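Local coordinates for protein molybdopterin biosynthesis enzyme, MoaB (Thermus thermophilus, PDB 3MCH) that probably takes part in molybdenum cofactor biosynthesis as a molybdopterin-binding protein of the MogA/MoaB family, at residues Gly115-Arg120 with Leu124-Pro129; Glu41-Pro44 with Met49-Lys52. All coordinates share one frame; numbering follows the deposited sequence.

Contact 1 (Gly115-Arg120 with Leu124-Pro129); sequences GVAGVR and LILNLP
Asn127 faces Val116 at the open end of a hairpin, and its side chain adds a second bond to Val116 beside the backbone one. Its CB lies 3.4 Å from the CA of Gly115, a close fit at a residue that has no side chain of its own. CG turns beside the backbone N of its own residue (chi1 -67°), which brings the amide alongside Val116. There OD1 accepts the N-H of Val116 at 3.0 Å in a straight bond; the donor approaches well to the side of the C=O direction and tilted 33° from the amide plane. The same oxygen is 3.2 Å from CG2 of Val116, for the two side chains lie side by side. At the far corner ND2 is hydrogen-bonded to the hydroxyls of Thr68 and Thr84, so both ends of this buried amide are gripped and its flip is settled. The backbone N of Asn127 donates to Val116 O at 3.0 Å, so Val116 is held through both its N-H and its carbonyl.

Further toward the turn, Gly118 and Ile125 form the hydrogen-bonded antiparallel pair, with Gly118 N to Ile125 O at 2.9 Å and Ile125 N to Gly118 O at 2.8 Å. The non-hydrogen-bonded pairs on either side, Ala117 with Leu126 and Val119 with Leu124, put their side chains on the opposite face from Ile125. CD1 of Leu124 meets CG2 of Val119 at 4.0 Å, the two side chains crossing at about a right angle. Ile125 sends CD1 back over its partner strand, to within 3.7 Å of Arg120 N. Antiparallel pairing of two strands joined by a tight connection makes this a beta hairpin; it supplies two neighbouring strands of the mixed sheet in the probable molybdopterin-binding domain.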
loop_
_atom_site.group_PDB
_atom_site.type_symbol
_atom_site.label_atom_id
_atom_site.label_comp_id
_atom_site.label_asym_id
_atom_site.label_seq_id
_atom_site.Cartn_x
_atom_site.Cartn_y
_atom_site.Cartn_z
ATOM N N GLY B 115 -7.444 5.461 5.907
ATOM C CA GLY B 115 -6.513 6.316 6.619
ATOM C C GLY B 115 -5.097 6.205 6.096
ATOM O O GLY B 115 -4.644 5.111 5.744
ATOM N N VAL B 116 -4.404 7.338 6.014
ATOM C CA VAL B 116 -3.021 7.343 5.552
ATOM C C VAL B 116 -2.090 7.624 6.729
ATOM O O VAL B 116 -2.538 7.886 7.853
ATOM C CB VAL B 116 -2.774 8.419 4.455
ATOM C CG1 VAL B 116 -3.686 8.166 3.261
ATOM C CG2 VAL B 116 -3.007 9.816 5.013
ATOM N N ALA B 117 -0.793 7.537 6.465
ATOM C CA ALA B 117 0.229 7.814 7.463
ATOM C C ALA B 117 1.347 8.527 6.724
ATOM O O ALA B 117 1.675 8.170 5.592
ATOM C CB ALA B 117 0.747 6.516 8.078
ATOM N N GLY B 118 1.925 9.542 7.349
ATOM C CA GLY B 118 2.999 10.253 6.694
ATOM C C GLY B 118 3.690 11.252 7.586
ATOM O O GLY B 118 3.396 11.362 8.777
ATOM N N VAL B 119 4.614 11.994 6.992
ATOM C CA VAL B 119 5.372 12.990 7.725
ATOM C C VAL B 119 5.226 14.371 7.104
ATOM O O VAL B 119 5.183 14.512 5.884
ATOM C CB VAL B 119 6.880 12.628 7.740
ATOM C CG1 VAL B 119 7.698 13.740 8.399
ATOM C CG2 VAL B 119 7.081 11.300 8.472
ATOM N N ARG B 120 5.112 15.377 7.962
ATOM C CA ARG B 120 5.062 16.770 7.534
ATOM C C ARG B 120 6.088 17.426 8.450
ATOM O O ARG B 120 5.938 17.407 9.677
ATOM C CB ARG B 120 3.685 17.408 7.749
ATOM C CG ARG B 120 3.639 18.849 7.230
ATOM C CD ARG B 120 2.363 19.590 7.606
ATOM N NE ARG B 120 2.480 21.019 7.321
ATOM C CZ ARG B 120 2.419 21.560 6.105
ATOM N NH1 ARG B 120 2.230 20.796 5.038
ATOM N NH2 ARG B 120 2.558 22.874 5.957
ATOM N N LEU B 124 4.961 13.136 12.677
ATOM C CA LEU B 124 4.389 11.927 12.097
ATOM C C LEU B 124 2.886 12.020 12.299
ATOM O O LEU B 124 2.426 12.306 13.403
ATOM C CB LEU B 124 4.936 10.684 12.807
ATOM C CG LEU B 124 4.444 9.319 12.328
ATOM C CD1 LEU B 124 4.860 9.077 10.878
ATOM C CD2 LEU B 124 5.028 8.244 13.238
ATOM N N ILE B 125 2.127 11.777 11.233
ATOM C CA ILE B 125 0.676 11.859 11.283
ATOM C C ILE B 125 0.036 10.549 10.844
ATOM O O ILE B 125 0.347 10.026 9.770
ATOM C CB ILE B 125 0.154 13.002 10.363
ATOM C CG1 ILE B 125 0.867 14.309 10.715
ATOM C CG2 ILE B 125 -1.353 13.160 10.510
ATOM C CD1 ILE B 125 2.199 14.481 10.034
ATOM N N LEU B 126 -0.841 10.015 11.693
ATOM C CA LEU B 126 -1.554 8.777 11.387
ATOM C C LEU B 126 -3.060 9.006 11.467
ATOM O O LEU B 126 -3.537 9.642 12.410
ATOM C CB LEU B 126 -1.187 7.668 12.385
ATOM C CG LEU B 126 0.090 6.848 12.168
ATOM C CD1 LEU B 126 1.314 7.734 12.205
ATOM C CD2 LEU B 126 0.163 5.780 13.250
ATOM N N ASN B 127 -3.792 8.492 10.479
ATOM C CA ASN B 127 -5.257 8.584 10.441
ATOM C C ASN B 127 -5.836 7.287 11.005
ATOM O O ASN B 127 -5.841 6.264 10.313
ATOM C CB ASN B 127 -5.791 8.685 9.006
ATOM C CG ASN B 127 -5.420 9.974 8.305
ATOM O OD1 ASN B 127 -5.389 10.011 7.076
ATOM N ND2 ASN B 127 -5.170 11.036 9.064
ATOM N N LEU B 128 -6.332 7.323 12.238
ATOM C CA LEU B 128 -6.950 6.151 12.858
ATOM C C LEU B 128 -8.455 6.155 12.569
ATOM O O LEU B 128 -9.042 7.206 12.306
ATOM C CB LEU B 128 -6.762 6.194 14.377
ATOM C CG LEU B 128 -5.354 6.140 14.967
ATOM C CD1 LEU B 128 -5.411 6.531 16.435
ATOM C CD2 LEU B 128 -4.792 4.734 14.806
ATOM N N PRO B 129 -9.097 4.976 12.607
ATOM C CA PRO B 129 -10.540 4.893 12.359
ATOM C C PRO B 129 -11.269 5.676 13.456
ATOM O O PRO B 129 -10.662 6.030 14.470
ATOM C CB PRO B 129 -10.815 3.393 12.436
ATOM C CG PRO B 129 -9.538 2.800 11.956
ATOM C CD PRO B 129 -8.506 3.630 12.674
#

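Contact 2 (Glu41-Pro44 with Met49-Lys52); sequences ELVP and MIKK
Val43, the last residue of its strand, meets the first turn of helix 47-60 with both methyls. Its chi1 of 71° places CG1 between the backbone N and the carbonyl carbon and sends CG2 anti to the N; CG1 is thereby directed at Ile50 and CG2 at Met49. CG1 packs on CG1 of Ile50 at 3.9 Å, the two side chains meeting at about a right angle. CG2 reaches the neighbouring residue instead, lying 3.8 Å from CB of Met49 and 3.7 Å from Met49 O. One branched residue thus touches both the apolar flank of the helix and its backbone. Val43 and Ile50 are buried, and both also touch Val9 of the adjacent strand 2-9, which extends the apolar layer to the next strand.

Pro44 follows, where the chain leaves the strand, and its ring is met by the end of Met49. The sulfur lies 3.7 Å from CG of Pro44, while the terminal methyl CE is 3.9 Å from CD. A bend at the last torsion of Met49 (chi3 81°) brings that methyl beside the CG-CD edge of the ring, an apolar contact in which the side chains cross at about a right angle. Beyond the ring, the carbonyl O of Pro44 rests 3.7 Å from CG1 of Ile50. Ile50 is therefore touched by two successive residues, through a methyl of the first and the carbonyl of the second. The outer, Met49 side of the contact is open to solvent, whereas the Ile50 side runs inward to Thr80 of helix 80-85. A strand leading through a short loop into a helix that packs back on it is the beta-alpha unit of three-layer alpha/beta folds, here beginning with the outermost strand 35-43.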
loop_
_atom_site.group_PDB
_atom_site.type_symbol
_atom_site.label_atom_id
_atom_site.label_comp_id
_atom_site.label_asym_id
_atom_site.label_seq_id
_atom_site.Cartn_x
_atom_site.Cartn_y
_atom_site.Cartn_z
ATOM N N GLU B 41 -8.181 18.174 20.286
ATOM C CA GLU B 41 -9.185 19.045 19.690
ATOM C C GLU B 41 -10.202 18.248 18.883
ATOM O O GLU B 41 -9.932 17.127 18.438
ATOM C CB GLU B 41 -8.523 20.087 18.769
ATOM C CG GLU B 41 -7.903 21.298 19.476
ATOM C CD GLU B 41 -7.279 22.297 18.498
ATOM O OE1 GLU B 41 -7.948 22.662 17.507
ATOM O OE2 GLU B 41 -6.123 22.726 18.718
ATOM N N LEU B 42 -11.385 18.833 18.726
ATOM C CA LEU B 42 -12.458 18.246 17.931
ATOM C C LEU B 42 -12.484 19.135 16.699
ATOM O O LEU B 42 -12.284 20.345 16.808
ATOM C CB LEU B 42 -13.805 18.367 18.643
ATOM C CG LEU B 42 -14.050 17.573 19.926
ATOM C CD1 LEU B 42 -15.257 18.147 20.653
ATOM C CD2 LEU B 42 -14.269 16.115 19.588
ATOM N N VAL B 43 -12.719 18.548 15.534
ATOM C CA VAL B 43 -12.774 19.335 14.312
ATOM C C VAL B 43 -13.874 18.771 13.421
ATOM O O VAL B 43 -14.109 17.563 13.403
ATOM C CB VAL B 43 -11.413 19.305 13.569
ATOM C CG1 VAL B 43 -11.173 17.929 12.959
ATOM C CG2 VAL B 43 -11.378 20.382 12.500
ATOM N N PRO B 44 -14.585 19.646 12.688
ATOM C CA PRO B 44 -15.663 19.201 11.801
ATOM C C PRO B 44 -15.135 18.378 10.625
ATOM O O PRO B 44 -13.928 18.326 10.387
ATOM C CB PRO B 44 -16.290 20.516 11.331
ATOM C CG PRO B 44 -15.966 21.480 12.435
ATOM C CD PRO B 44 -14.548 21.116 12.767
ATOM N N MET B 49 -10.777 22.860 7.596
ATOM C CA MET B 49 -10.581 22.961 9.032
ATOM C C MET B 49 -9.654 21.883 9.570
ATOM O O MET B 49 -8.875 22.131 10.486
ATOM C CB MET B 49 -11.928 22.903 9.737
ATOM C CG MET B 49 -12.840 24.044 9.332
ATOM S SD MET B 49 -14.383 24.010 10.224
ATOM C CE MET B 49 -13.876 24.781 11.764
ATOM N N ILE B 50 -9.745 20.686 9.006
ATOM C CA ILE B 50 -8.875 19.599 9.439
ATOM C C ILE B 50 -7.442 20.027 9.147
ATOM O O ILE B 50 -6.560 19.919 9.999
ATOM C CB ILE B 50 -9.180 18.288 8.674
ATOM C CG1 ILE B 50 -10.561 17.762 9.069
ATOM C CG2 ILE B 50 -8.108 17.240 8.975
ATOM C CD1 ILE B 50 -11.133 16.692 8.140
ATOM N N LYS B 51 -7.226 20.533 7.936
ATOM C CA LYS B 51 -5.907 20.975 7.516
ATOM C C LYS B 51 -5.349 22.122 8.361
ATOM O O LYS B 51 -4.154 22.156 8.640
ATOM C CB LYS B 51 -5.944 21.364 6.033
ATOM C CG LYS B 51 -6.400 20.214 5.137
ATOM C CD LYS B 51 -6.427 20.575 3.654
ATOM C CE LYS B 51 -5.029 20.764 3.094
ATOM N NZ LYS B 51 -5.047 20.925 1.606
ATOM N N LYS B 52 -6.203 23.054 8.776
ATOM C CA LYS B 52 -5.732 24.174 9.589
ATOM C C LYS B 52 -5.130 23.680 10.902
ATOM O O LYS B 52 -4.067 24.139 11.318
ATOM C CB LYS B 52 -6.868 25.153 9.895
ATOM C CG LYS B 52 -6.401 26.342 10.726
ATOM C CD LYS B 52 -7.533 27.286 11.096
ATOM C CE LYS B 52 -7.018 28.422 11.970
ATOM N NZ LYS B 52 -8.096 29.384 12.339
#

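Overall arrangement
Contact 2 closes before contact 1 opens along the chain, and both reach one mixed sheet without touching: their centres lie 14 Å apart and their nearest atoms about 7 Å. Contact 2 sits at one margin, where strand 35-43 is outermost within the chain and passes into helix 47-60. Strands 2-9 and 65-69 separate it from the hairpin of contact 1, whose strand 123-128 runs parallel to them while strand 117-120 reverses direction. Helix 80-85 touches side chains of both contacts. Together they illustrate two ways of building one alpha/beta domain, strand-to-helix packing at the edge and backbone pairing nearer the centre, all within the probable molybdopterin-binding region.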